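Local coordinates for protein inactive glucansucrase (Lactobacillus reuteri, PDB 5JBD) that is an inactive member of the glucansucrase family, a calcium-containing glycoside hydrolase family 70 protein built round a TIM barrel, at residues 201-204 and 205-208; 773-777 and 778-782. All coordinates share one frame; numbering follows the deposited sequence.

Interaction 1: 201-204 and 205-208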
ATOM      1  N   SER A 201      26.581  -1.338  23.160  1.00 41.95           N
ATOM      2  CA  SER A 201      27.233  -0.663  24.281  1.00 42.61           C
ATOM      3  C   SER A 201      27.381  -1.588  25.503  1.00 45.24           C
ATOM      4  O   SER A 201      26.600  -2.522  25.686  1.00 42.46           O
ATOM      5  CB  SER A 201      26.457   0.588  24.689  1.00 42.17           C
ATOM      6  OG  SER A 201      27.026   1.211  25.826  1.00 43.03           O
ATOM      7  N   LYS A 202      28.399  -1.299  26.317  1.00 47.72           N
ATOM      8  CA  LYS A 202      28.599  -1.932  27.628  1.00 50.20           C
ATOM      9  C   LYS A 202      28.140  -1.009  28.778  1.00 48.72           C
ATOM     10  O   LYS A 202      28.227  -1.392  29.940  1.00 50.25           O
ATOM     11  CB  LYS A 202      30.072  -2.358  27.817  1.00 54.91           C
ATOM     12  CG  LYS A 202      30.432  -3.754  27.230  1.00 59.68           C
ATOM     13  CD  LYS A 202      31.417  -3.670  26.069  1.00 66.25           C
ATOM     14  CE  LYS A 202      31.566  -4.993  25.319  1.00 70.27           C
ATOM     15  NZ  LYS A 202      30.575  -5.126  24.209  1.00 71.56           N
ATOM     16  N   ASP A 203      27.630   0.178  28.451  1.00 46.44           N
ATOM     17  CA  ASP A 203      27.158   1.160  29.434  1.00 46.45           C
ATOM     18  C   ASP A 203      25.706   0.843  29.824  1.00 45.90           C
ATOM     19  O   ASP A 203      24.821   0.926  28.980  1.00 43.08           O
ATOM     20  CB  ASP A 203      27.240   2.573  28.834  1.00 46.88           C
ATOM     21  CG  ASP A 203      26.884   3.680  29.834  1.00 46.77           C
ATOM     22  OD1 ASP A 203      26.379   3.399  30.938  1.00 47.07           O
ATOM     23  OD2 ASP A 203      27.100   4.856  29.487  1.00 49.16           O
ATOM     24  N   PRO A 204      25.447   0.496  31.100  1.00 48.92           N
ATOM     25  CA  PRO A 204      24.062   0.115  31.465  1.00 48.23           C
ATOM     26  C   PRO A 204      23.001   1.212  31.270  1.00 47.55           C
ATOM     27  O   PRO A 204      21.816   0.885  31.146  1.00 42.92           O
ATOM     28  CB  PRO A 204      24.166  -0.271  32.953  1.00 49.65           C
ATOM     29  CG  PRO A 204      25.622  -0.407  33.256  1.00 50.94           C
ATOM     30  CD  PRO A 204      26.367   0.430  32.254  1.00 49.56           C
ATOM     31  N   ARG A 205      23.419   2.483  31.244  1.00 47.85           N
ATOM     32  CA  ARG A 205      22.516   3.600  30.911  1.00 50.16           C
ATOM     33  C   ARG A 205      22.094   3.615  29.439  1.00 46.48           C
ATOM     34  O   ARG A 205      21.048   4.181  29.107  1.00 41.53           O
ATOM     35  CB  ARG A 205      23.145   4.954  31.252  1.00 55.42           C
ATOM     36  CG  ARG A 205      23.440   5.171  32.723  1.00 62.68           C
ATOM     37  CD  ARG A 205      24.253   6.458  32.846  1.00 68.23           C
ATOM     38  NE  ARG A 205      24.358   6.976  34.213  1.00 77.28           N
ATOM     39  CZ  ARG A 205      23.394   7.615  34.880  1.00 82.53           C
ATOM     40  NH1 ARG A 205      22.189   7.816  34.343  1.00 84.89           N
ATOM     41  NH2 ARG A 205      23.632   8.047  36.119  1.00 84.06           N
ATOM     42  N   LYS A 206      22.922   3.038  28.563  1.00 44.85           N
ATOM     43  CA  LYS A 206      22.607   2.944  27.127  1.00 45.78           C
ATOM     44  C   LYS A 206      21.960   1.621  26.724  1.00 43.43           C
ATOM     45  O   LYS A 206      21.223   1.578  25.750  1.00 41.56           O
ATOM     46  CB  LYS A 206      23.868   3.163  26.289  1.00 48.39           C
ATOM     47  CG  LYS A 206      24.487   4.523  26.533  1.00 50.86           C
ATOM     48  CD  LYS A 206      25.530   4.861  25.497  1.00 53.18           C
ATOM     49  CE  LYS A 206      26.089   6.243  25.774  1.00 56.24           C
ATOM     50  NZ  LYS A 206      27.315   6.512  24.980  1.00 57.65           N
ATOM     51  N   GLY A 207      22.232   0.549  27.470  1.00 41.86           N
ATOM     52  CA  GLY A 207      21.746  -0.771  27.107  1.00 39.47           C
ATOM     53  C   GLY A 207      22.486  -1.346  25.911  1.00 37.71           C
ATOM     54  O   GLY A 207      23.529  -0.848  25.507  1.00 36.68           O
ATOM     55  N   ASN A 208      21.917  -2.398  25.341  1.00 36.92           N
ATOM     56  CA  ASN A 208      22.561  -3.172  24.297  1.00 35.53           C
ATOM     57  C   ASN A 208      21.495  -3.994  23.594  1.00 35.59           C
ATOM     58  O   ASN A 208      20.795  -4.786  24.241  1.00 35.30           O
ATOM     59  CB  ASN A 208      23.610  -4.099  24.921  1.00 37.15           C
ATOM     60  CG  ASN A 208      24.387  -4.905  23.883  1.00 36.78           C
ATOM     61  OD1 ASN A 208      23.809  -5.680  23.125  1.00 36.46           O
ATOM     62  ND2 ASN A 208      25.703  -4.763  23.883  1.00 39.19           N
TER
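Asp-203 O takes the backbone N-H groups of both Lys-206 and Gly-207, at 2.9 and 3.0 Å to their N atoms, and so closes a tight turn that brings the chain back on itself until the CA atoms of Ser-201 and Asn-208 lie 5.3 Å apart. The two donors reach the oxygen differently: Lys-206 N comes from above the carbonyl plane, whereas Gly-207 N lies nearly along the C=O axis. The carboxylate of Asp-203 belongs to the same turn. With CG anti to the backbone N (chi1 -175°), the side chain folds alongside its own carbonyl carbon, and OD1 accepts from Arg-205 N at 3.1 Å, met from above the carboxylate plane. The other oxygen, Asp-203 OD2, lies beside the aliphatic chain of Lys-206, 4.0 Å from CG. Neither long basic chain ends on Asp-203, but their positive charges may modestly favour the ionised carboxylate; Lys-206 NZ is 4.8 Å from Asp-203 OD2. Ser-201 OG packs against Lys-206 CB at 3.7 Å while accepting from Asp-203 N. Gly-207, with positive phi, turns the chain out of the bend and sets its O against Ser-201 CB. At the mouth of the turn Asn-208 ND2 donates an almost straight bond to Ser-201 O (3.0 Å, 165°). Asn-200 OD1 takes another bond from the same ND2 and Ser-210 N donates to Asn-208 OD1, which fixes the rotation of this buried amide. An ST turn at Ser-201 thus leads into an Asx turn at Asp-203, whose O closes the following backbone turn, in the loop between strands 193-197 and 242-244.

Interaction 2: 773-777 and 778-782. With SO4 (sulfate ion), chain G.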
ATOM      1  N   GLN A 773      16.728  12.561  11.975  1.00 34.23           N
ATOM      2  CA  GLN A 773      16.151  12.902  13.261  1.00 34.51           C
ATOM      3  C   GLN A 773      15.393  14.224  13.177  1.00 34.05           C
ATOM      4  O   GLN A 773      15.898  15.188  12.582  1.00 32.69           O
ATOM      5  CB  GLN A 773      17.240  12.990  14.345  1.00 34.92           C
ATOM      6  CG  GLN A 773      16.666  13.203  15.739  1.00 35.24           C
ATOM      7  CD  GLN A 773      17.684  13.121  16.863  1.00 34.83           C
ATOM      8  OE1 GLN A 773      18.868  12.866  16.644  1.00 34.00           O
ATOM      9  NE2 GLN A 773      17.209  13.348  18.089  1.00 34.05           N
ATOM     10  N   ILE A 774      14.190  14.260  13.759  1.00 32.58           N
ATOM     11  CA  ILE A 774      13.417  15.507  13.890  1.00 33.86           C
ATOM     12  C   ILE A 774      13.005  15.799  15.328  1.00 34.17           C
ATOM     13  O   ILE A 774      13.053  14.916  16.197  1.00 33.65           O
ATOM     14  CB  ILE A 774      12.141  15.514  13.014  1.00 34.26           C
ATOM     15  CG1 ILE A 774      11.225  14.330  13.362  1.00 33.57           C
ATOM     16  CG2 ILE A 774      12.529  15.493  11.536  1.00 33.91           C
ATOM     17  CD1 ILE A 774       9.837  14.417  12.760  1.00 33.17           C
ATOM     18  N   HIS A 775      12.611  17.053  15.548  1.00 34.36           N
ATOM     19  CA  HIS A 775      11.931  17.487  16.758  1.00 36.46           C
ATOM     20  C   HIS A 775      10.446  17.654  16.443  1.00 36.73           C
ATOM     21  O   HIS A 775      10.089  17.984  15.312  1.00 35.65           O
ATOM     22  CB  HIS A 775      12.518  18.813  17.269  1.00 37.59           C
ATOM     23  CG  HIS A 775      13.863  18.670  17.903  1.00 37.65           C
ATOM     24  ND1 HIS A 775      15.006  18.419  17.174  1.00 39.47           N
ATOM     25  CD2 HIS A 775      14.252  18.751  19.197  1.00 38.28           C
ATOM     26  CE1 HIS A 775      16.041  18.346  17.994  1.00 40.50           C
ATOM     27  NE2 HIS A 775      15.606  18.533  19.227  1.00 39.10           N
ATOM     28  N   VAL A 776       9.592  17.405  17.432  1.00 37.57           N
ATOM     29  CA  VAL A 776       8.152  17.662  17.324  1.00 38.12           C
ATOM     30  C   VAL A 776       7.762  18.492  18.541  1.00 41.70           C
ATOM     31  O   VAL A 776       7.986  18.058  19.680  1.00 38.77           O
ATOM     32  CB  VAL A 776       7.339  16.356  17.289  1.00 38.08           C
ATOM     33  CG1 VAL A 776       5.854  16.646  17.090  1.00 37.88           C
ATOM     34  CG2 VAL A 776       7.845  15.438  16.179  1.00 38.08           C
ATOM     35  N   ASN A 777       7.222  19.691  18.299  1.00 45.27           N
ATOM     36  CA  ASN A 777       6.972  20.704  19.355  1.00 51.10           C
ATOM     37  C   ASN A 777       8.222  20.927  20.257  1.00 51.13           C
ATOM     38  O   ASN A 777       8.108  21.015  21.479  1.00 53.68           O
ATOM     39  CB  ASN A 777       5.709  20.370  20.236  1.00 54.25           C
ATOM     40  CG  ASN A 777       5.011  21.617  20.782  1.00 60.66           C
ATOM     41  OD1 ASN A 777       5.186  22.733  20.290  1.00 61.82           O
ATOM     42  ND2 ASN A 777       4.227  21.422  21.846  1.00 66.58           N
ATOM     43  N   GLY A 778       9.410  20.988  19.652  1.00 47.05           N
ATOM     44  CA  GLY A 778      10.668  21.137  20.402  1.00 46.06           C
ATOM     45  C   GLY A 778      11.203  19.909  21.142  1.00 44.08           C
ATOM     46  O   GLY A 778      12.222  20.011  21.822  1.00 45.42           O
ATOM     47  N   GLN A 779      10.550  18.750  21.000  1.00 42.70           N
ATOM     48  CA  GLN A 779      10.944  17.525  21.704  1.00 42.50           C
ATOM     49  C   GLN A 779      11.409  16.458  20.731  1.00 39.95           C
ATOM     50  O   GLN A 779      10.952  16.401  19.584  1.00 38.32           O
ATOM     51  CB  GLN A 779       9.776  16.967  22.511  1.00 44.88           C
ATOM     52  CG  GLN A 779       9.267  17.869  23.629  1.00 49.33           C
ATOM     53  CD  GLN A 779      10.222  17.923  24.821  1.00 54.64           C
ATOM     54  OE1 GLN A 779      10.941  18.911  25.026  1.00 56.06           O
ATOM     55  NE2 GLN A 779      10.234  16.854  25.615  1.00 56.98           N
ATOM     56  N   THR A 780      12.322  15.611  21.196  1.00 37.92           N
ATOM     57  CA  THR A 780      12.819  14.495  20.395  1.00 35.36           C
ATOM     58  C   THR A 780      13.291  13.354  21.297  1.00 34.78           C
ATOM     59  O   THR A 780      13.291  13.485  22.527  1.00 33.76           O
ATOM     60  CB  THR A 780      13.958  14.952  19.445  1.00 34.48           C
ATOM     61  OG1 THR A 780      14.217  13.933  18.465  1.00 33.26           O
ATOM     62  CG2 THR A 780      15.251  15.285  20.210  1.00 35.05           C
ATOM     63  N   TYR A 781      13.681  12.244  20.673  1.00 32.96           N
ATOM     64  CA  TYR A 781      14.429  11.183  21.361  1.00 32.65           C
ATOM     65  C   TYR A 781      15.353  10.439  20.405  1.00 32.75           C
ATOM     66  O   TYR A 781      15.049  10.317  19.224  1.00 30.31           O
ATOM     67  CB  TYR A 781      13.497  10.204  22.082  1.00 31.69           C
ATOM     68  CG  TYR A 781      12.346   9.645  21.286  1.00 29.96           C
ATOM     69  CD1 TYR A 781      12.489   8.475  20.545  1.00 29.00           C
ATOM     70  CD2 TYR A 781      11.091  10.248  21.323  1.00 29.37           C
ATOM     71  CE1 TYR A 781      11.419   7.940  19.834  1.00 28.85           C
ATOM     72  CE2 TYR A 781      10.009   9.720  20.616  1.00 29.05           C
ATOM     73  CZ  TYR A 781      10.174   8.564  19.876  1.00 28.29           C
ATOM     74  OH  TYR A 781       9.109   8.042  19.172  1.00 27.93           O
ATOM     75  N   ALA A 782      16.488   9.973  20.936  1.00 33.92           N
ATOM     76  CA  ALA A 782      17.490   9.230  20.167  1.00 34.68           C
ATOM     77  C   ALA A 782      18.087   8.118  21.011  1.00 36.24           C
ATOM     78  O   ALA A 782      18.265   8.279  22.226  1.00 36.64           O
ATOM     79  CB  ALA A 782      18.599  10.166  19.695  1.00 35.89           C
TER
HETATM   80  S   SO4 G1705      14.216  19.711  13.608  1.00 67.94           S
HETATM   81  O1  SO4 G1705      15.002  18.903  14.565  1.00 74.30           O
HETATM   82  O2  SO4 G1705      13.946  21.058  14.168  1.00 66.92           O
HETATM   83  O3  SO4 G1705      15.028  19.826  12.382  1.00 76.01           O
HETATM   84  O4  SO4 G1705      12.930  19.035  13.315  1.00 55.18           O
HETATM   85  O   HOH W   1       9.372  21.431  24.118  1.00 45.85           O
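Backbone hydrogen bonds join Val-776 and Gln-779 in both directions: Val-776 N to Gln-779 O at 2.7 Å, and Gln-779 N to Val-776 O at 3.0 Å. The first lies in the carbonyl plane, while in the second the donor stands well above it. Asn-777 and Gly-778, both with positive phi, form the corner between them.

Farther from the turn, two side-chain hydrogen bonds run in series. The amide of Gln-773, carried on an extended chain, sends NE2 to Thr-780 OG1 in a straight bond (3.1 Å, 179°) with the acceptor in the amide plane. The hydroxyl in turn donates to Ile-774 O at 2.7 Å, so OG1 is gripped by two bonds, one accepted and one donated. Thr-780 OG1 reaches across because it lies anti to the backbone N (chi1 -167°).

That torsion also directs the methyl of Thr-780 at the imidazole of His-775. CG2 sits over one face in a CH-pi contact, 3.8 Å from the centroid and displaced toward the rim near NE2. Gly-778 O approaches the ring edge, 3.5 Å from His-775 CD2.

A sulfate ion, probably from the crystallisation liquor, is gripped by His-775 through ND1 to O1 (2.7 Å) and backbone N to O4. A water donates to both Asn-777 O and Gln-779 OE1, bridging the corner.

Tyr-781 points away from the other arm, its OH bonded to Glu-172 O. The arrangement is a type I' turn with a two-residue loop, Asn-777 and Gly-778, closed by one antiparallel hydrogen-bonded pair, in the link between strands 758-767 and 784-791.

In the fold
From the N terminus, the chain leaves strand 193-197 and meets interaction 1, a local turn early in the long loop to strand 242-244. Interaction 2 comes much later, as the turn in the link between strands 758-767 and 784-791. The two are in series, neither nested nor crossed. Both lie in loops that leave strands of one antiparallel sheet, in which 193-197 pairs with 758-767 and 758-767 with 784-791. Their centres are 22 Å apart and they do not meet; their nearest atoms are about 8 Å apart. Residues 201-208 meet Tyr-52 and the late loop at Asp-861 and Tyr-862, whereas residues 773-782 pack on the loop at Leu-173 to Met-178.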